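Local coordinates for protein putative mandelate racemase (Bordetella bronchiseptica, PDB 3OZY) that is of unknown function but belongs to the magnesium-dependent enolase superfamily and probably acts on an acid sugar such as m-xylarate, at residues S145-D157 with D181-G193. Sequence-based numbering, arbitrary orientation. Where two conformers were deposited one is given.
With ACY (acetic acid), chain H; ACY (acetic acid), chain I.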
loop_
_atom_site.group_PDB
_atom_site.type_symbol
_atom_site.label_atom_id
_atom_site.label_comp_id
_atom_site.label_asym_id
_atom_site.label_seq_id
_atom_site.Cartn_x
_atom_site.Cartn_y
_atom_site.Cartn_z
ATOM N N SER A 145 11.872 22.701 -4.503
ATOM C CA SER A 145 12.159 22.652 -5.937
ATOM C C SER A 145 11.596 23.936 -6.539
ATOM O O SER A 145 10.913 24.699 -5.859
ATOM C CB SER A 145 11.418 21.490 -6.607
ATOM O OG SER A 145 11.933 20.230 -6.213
ATOM N N ILE A 146 11.881 24.146 -7.817
ATOM C CA ILE A 146 11.244 25.168 -8.646
ATOM C C ILE A 146 9.996 24.502 -9.219
ATOM O O ILE A 146 10.093 23.452 -9.869
ATOM C CB ILE A 146 12.198 25.609 -9.765
ATOM C CG1 ILE A 146 13.458 26.222 -9.145
ATOM C CG2 ILE A 146 11.506 26.585 -10.715
ATOM C CD1 ILE A 146 14.610 26.418 -10.111
ATOM N N TYR A 147 8.823 25.059 -8.930
ATOM C CA TYR A 147 7.557 24.397 -9.237
ATOM C C TYR A 147 6.941 24.844 -10.568
ATOM O O TYR A 147 7.567 25.580 -11.341
ATOM C CB TYR A 147 6.572 24.539 -8.055
ATOM C CG TYR A 147 6.820 23.500 -6.969
ATOM C CD1 TYR A 147 7.928 23.587 -6.134
ATOM C CD2 TYR A 147 5.957 22.422 -6.793
ATOM C CE1 TYR A 147 8.177 22.627 -5.147
ATOM C CE2 TYR A 147 6.197 21.461 -5.809
ATOM C CZ TYR A 147 7.306 21.572 -4.991
ATOM O OH TYR A 147 7.551 20.625 -4.014
ATOM N N TRP A 148 5.730 24.372 -10.849
ATOM C CA TRP A 148 4.994 24.760 -12.043
ATOM C C TRP A 148 4.633 26.247 -12.006
ATOM O O TRP A 148 4.946 26.949 -11.046
ATOM C CB TRP A 148 3.704 23.947 -12.140
ATOM C CG TRP A 148 3.882 22.473 -12.434
ATOM C CD1 TRP A 148 5.042 21.807 -12.715
ATOM C CD2 TRP A 148 2.837 21.511 -12.493
ATOM N NE1 TRP A 148 4.773 20.467 -12.929
ATOM C CE2 TRP A 148 3.423 20.265 -12.799
ATOM C CE3 TRP A 148 1.453 21.582 -12.304
ATOM C CZ2 TRP A 148 2.670 19.100 -12.936
ATOM C CZ3 TRP A 148 0.708 20.426 -12.431
ATOM C CH2 TRP A 148 1.314 19.203 -12.750
ATOM N N ASP A 149 3.974 26.715 -13.062
ATOM C CA ASP A 149 3.415 28.071 -13.112
ATOM C C ASP A 149 4.457 29.181 -13.269
ATOM O O ASP A 149 4.223 30.317 -12.854
ATOM C CB ASP A 149 2.526 28.335 -11.887
ATOM C CG ASP A 149 1.447 27.279 -11.718
ATOM O OD1 ASP A 149 0.591 27.148 -12.610
ATOM O OD2 ASP A 149 1.467 26.559 -10.696
ATOM N N LEU A 150 5.594 28.864 -13.879
ATOM C CA LEU A 150 6.621 29.866 -14.155
ATOM C C LEU A 150 6.890 29.985 -15.645
ATOM O O LEU A 150 6.738 29.017 -16.392
ATOM C CB LEU A 150 7.931 29.489 -13.463
ATOM C CG LEU A 150 7.884 29.341 -11.944
ATOM C CD1 LEU A 150 9.260 29.010 -11.430
ATOM C CD2 LEU A 150 7.375 30.612 -11.275
ATOM N N THR A 151 7.311 31.169 -16.077
ATOM C CA THR A 151 7.850 31.359 -17.421
ATOM C C THR A 151 9.315 30.925 -17.431
ATOM O O THR A 151 9.915 30.741 -16.380
ATOM C CB THR A 151 7.824 32.830 -17.810
ATOM O OG1 THR A 151 8.694 33.548 -16.930
ATOM C CG2 THR A 151 6.411 33.387 -17.719
ATOM N N PRO A 152 9.918 30.800 -18.621
ATOM C CA PRO A 152 11.331 30.393 -18.629
ATOM C C PRO A 152 12.261 31.370 -17.902
ATOM O O PRO A 152 13.146 30.947 -17.154
ATOM C CB PRO A 152 11.660 30.294 -20.126
ATOM C CG PRO A 152 10.325 29.955 -20.763
ATOM C CD PRO A 152 9.311 30.751 -19.964
ATOM N N ASP A 153 12.074 32.672 -18.114
ATOM C CA ASP A 153 12.917 33.645 -17.425
ATOM C C ASP A 153 12.744 33.560 -15.917
ATOM O O ASP A 153 13.701 33.730 -15.173
ATOM C CB ASP A 153 12.618 35.075 -17.889
ATOM C CG ASP A 153 13.138 35.359 -19.285
ATOM O OD1 ASP A 153 14.037 34.627 -19.759
ATOM O OD2 ASP A 153 12.644 36.328 -19.902
ATOM N N GLN A 154 11.513 33.318 -15.475
ATOM C CA GLN A 154 11.236 33.195 -14.046
ATOM C C GLN A 154 11.869 31.939 -13.449
ATOM O O GLN A 154 12.394 31.972 -12.343
ATOM C CB GLN A 154 9.730 33.201 -13.793
ATOM C CG GLN A 154 9.083 34.541 -14.119
ATOM C CD GLN A 154 7.590 34.439 -14.266
ATOM O OE1 GLN A 154 6.999 33.385 -14.032
ATOM N NE2 GLN A 154 6.951 35.545 -14.658
ATOM N N ALA A 155 11.815 30.833 -14.185
ATOM C CA ALA A 155 12.452 29.598 -13.732
ATOM C C ALA A 155 13.960 29.809 -13.615
ATOM O O ALA A 155 14.590 29.394 -12.642
ATOM C CB ALA A 155 12.131 28.442 -14.684
ATOM N N ALA A 156 14.539 30.489 -14.601
ATOM C CA ALA A 156 15.960 30.805 -14.563
ATOM C C ALA A 156 16.295 31.735 -13.399
ATOM O O ALA A 156 17.293 31.537 -12.714
ATOM C CB ALA A 156 16.421 31.403 -15.899
ATOM N N ASP A 157 15.455 32.744 -13.177
ATOM C CA ASP A 157 15.642 33.667 -12.053
ATOM C C ASP A 157 15.624 32.908 -10.732
ATOM O O ASP A 157 16.461 33.135 -9.862
ATOM C CB ASP A 157 14.533 34.726 -12.012
ATOM C CG ASP A 157 14.714 35.828 -13.045
ATOM O OD1 ASP A 157 15.813 35.961 -13.632
ATOM O OD2 ASP A 157 13.733 36.570 -13.266
ATOM N N ASP A 181 8.039 23.122 -20.067
ATOM C CA ASP A 181 9.076 22.510 -19.237
ATOM C C ASP A 181 10.416 22.588 -19.952
ATOM O O ASP A 181 11.437 22.937 -19.351
ATOM C CB ASP A 181 8.751 21.040 -18.951
ATOM C CG ASP A 181 7.484 20.858 -18.134
ATOM O OD1 ASP A 181 7.161 21.725 -17.287
ATOM O OD2 ASP A 181 6.808 19.822 -18.316
ATOM N N ALA A 182 10.413 22.258 -21.244
ATOM C CA ALA A 182 11.639 22.304 -22.032
ATOM C C ALA A 182 12.193 23.716 -22.115
ATOM O O ALA A 182 13.395 23.933 -21.988
ATOM C CB ALA A 182 11.407 21.741 -23.437
ATOM N N ALA A 183 11.311 24.686 -22.333
ATOM C CA ALA A 183 11.761 26.069 -22.439
ATOM C C ALA A 183 12.352 26.538 -21.110
ATOM O O ALA A 183 13.362 27.234 -21.084
ATOM C CB ALA A 183 10.618 26.974 -22.876
ATOM N N ASN A 184 11.728 26.134 -20.005
ATOM C CA ASN A 184 12.238 26.471 -18.680
ATOM C C ASN A 184 13.637 25.908 -18.468
ATOM O O ASN A 184 14.548 26.601 -18.014
ATOM C CB ASN A 184 11.302 25.948 -17.592
ATOM C CG ASN A 184 9.996 26.695 -17.540
ATOM O OD1 ASN A 184 9.791 27.671 -18.261
ATOM N ND2 ASN A 184 9.099 26.249 -16.661
ATOM N N LEU A 185 13.809 24.629 -18.794
ATOM C CA LEU A 185 15.107 23.975 -18.634
ATOM C C LEU A 185 16.187 24.624 -19.480
ATOM O O LEU A 185 17.310 24.830 -19.020
ATOM C CB LEU A 185 15.015 22.496 -18.998
ATOM C CG LEU A 185 14.408 21.577 -17.951
ATOM C CD1 LEU A 185 14.173 20.218 -18.575
ATOM C CD2 LEU A 185 15.315 21.470 -16.731
ATOM N N ARG A 186 15.856 24.935 -20.727
ATOM C CA ARG A 186 16.833 25.568 -21.598
ATOM C C ARG A 186 17.263 26.924 -21.027
ATOM O O ARG A 186 18.441 27.252 -21.025
ATOM C CB ARG A 186 16.314 25.703 -23.034
ATOM C CG ARG A 186 16.148 24.363 -23.746
ATOM C CD ARG A 186 15.864 24.551 -25.224
ATOM N NE ARG A 186 15.201 23.392 -25.814
ATOM C CZ ARG A 186 13.887 23.318 -26.020
ATOM N NH1 ARG A 186 13.102 24.335 -25.680
ATOM N NH2 ARG A 186 13.357 22.232 -26.559
ATOM N N ALA A 187 16.307 27.699 -20.520
ATOM C CA ALA A 187 16.630 29.008 -19.955
ATOM C C ALA A 187 17.457 28.859 -18.681
ATOM O O ALA A 187 18.402 29.609 -18.445
ATOM C CB ALA A 187 15.355 29.795 -19.676
ATOM N N MET A 188 17.086 27.887 -17.849
ATOM C CA MET A 188 17.819 27.610 -16.619
ATOM C C MET A 188 19.282 27.261 -16.879
ATOM O O MET A 188 20.180 27.819 -16.259
ATOM C CB MET A 188 17.134 26.497 -15.823
ATOM C CG MET A 188 15.825 26.943 -15.175
ATOM S SD MET A 188 14.776 25.547 -14.718
ATOM C CE MET A 188 15.748 24.820 -13.412
ATOM N N ARG A 189 19.520 26.338 -17.808
ATOM C CA ARG A 189 20.883 25.921 -18.121
ATOM C C ARG A 189 21.710 27.077 -18.680
ATOM O O ARG A 189 22.871 27.260 -18.312
ATOM C CB ARG A 189 20.871 24.742 -19.098
ATOM C CG ARG A 189 22.250 24.341 -19.596
ATOM C CD ARG A 189 23.169 23.919 -18.462
ATOM N NE ARG A 189 22.759 22.634 -17.902
ATOM C CZ ARG A 189 23.024 22.231 -16.665
ATOM N NH1 ARG A 189 23.700 23.011 -15.827
ATOM N NH2 ARG A 189 22.617 21.033 -16.263
ATOM N N GLN A 190 21.107 27.867 -19.561
ATOM C CA GLN A 190 21.816 29.006 -20.133
ATOM C C GLN A 190 22.216 30.002 -19.048
ATOM O O GLN A 190 23.307 30.569 -19.075
ATOM C CB GLN A 190 20.953 29.689 -21.188
ATOM C CG GLN A 190 21.660 30.828 -21.904
ATOM C CD GLN A 190 20.851 31.378 -23.063
ATOM O OE1 GLN A 190 19.625 31.467 -22.990
ATOM N NE2 GLN A 190 21.535 31.750 -24.139
ATOM N N ARG A 191 21.329 30.205 -18.082
ATOM C CA ARG A 191 21.571 31.180 -17.026
ATOM C C ARG A 191 22.726 30.783 -16.101
ATOM O O ARG A 191 23.584 31.607 -15.779
ATOM C CB ARG A 191 20.290 31.411 -16.212
ATOM C CG ARG A 191 20.427 32.450 -15.102
ATOM C CD ARG A 191 20.484 33.872 -15.658
ATOM N NE ARG A 191 19.216 34.256 -16.261
ATOM C CZ ARG A 191 18.167 34.688 -15.567
ATOM N NH1 ARG A 191 18.246 34.800 -14.250
ATOM N NH2 ARG A 191 17.042 35.003 -16.188
ATOM N N VAL A 192 22.760 29.523 -15.674
ATOM C CA VAL A 192 23.728 29.113 -14.660
ATOM C C VAL A 192 25.016 28.472 -15.168
ATOM O O VAL A 192 25.992 28.376 -14.427
ATOM C CB VAL A 192 23.086 28.201 -13.584
ATOM C CG1 VAL A 192 21.925 28.925 -12.925
ATOM C CG2 VAL A 192 22.644 26.869 -14.184
ATOM N N GLY A 193 25.013 28.028 -16.419
ATOM C CA GLY A 193 26.173 27.361 -16.973
ATOM C C GLY A 193 26.250 25.904 -16.558
ATOM O O GLY A 193 25.311 25.354 -15.974
HETATM C C ACY H . 3.790 24.589 -16.171
HETATM O O ACY H . 3.152 23.530 -16.369
HETATM O OXT ACY H . 3.282 25.599 -15.641
HETATM C CH3 ACY H . 5.228 24.652 -16.599
HETATM C C ACY I . 5.642 17.588 -4.304
HETATM O O ACY I . 5.771 17.425 -5.530
HETATM O OXT ACY I . 6.074 18.588 -3.693
HETATM C CH3 ACY I . 4.916 16.547 -3.501
HETATM O O HOH W 1 7.203 28.030 -18.960
HETATM O O HOH W 2 16.565 33.956 -18.728
#
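D157 OD1 takes both end nitrogens of R191, NH1 at 2.8 Å and NH2 at 3.0 Å, in a salt bridge that ties together two neighbouring outer helices, 152-164 and 178-192, of the enolase-superfamily beta-alpha barrel. NH1 uses the anti lone pair of OD1, whereas NH2 meets that oxygen from above the carboxylate plane; the carboxylate and guanidinium planes stand 52° apart. R191 leaves its helix with CG anti to the backbone N (chi1 -178°) and bends at chi2 and chi3, which lays one guanidinium face over A156 CB. A water links NH2 to D153 OD1 as well, giving this exposed arginine a second, indirect acidic partner. The helix segments run in roughly the same direction, inclined at 44° with axes 7.8 Å apart at their closest, and the alanines A155, A156 and A187 are in keeping with this close approach: A187 CB meets A156 CB and P152 CB, and A155 CB rests 3.9 Å from M188 SD. Deeper, M188 bends at chi3 to bring CE tip to tip with I146 CD1, at the end of barrel strand 139-146. A capping box of T151 and Q154 starts the first helix. Beside it N184 crosses P152 at about a right angle, and one water donates to both L150 O and N184 OD1, which itself lies 3.1 Å from P152 CA.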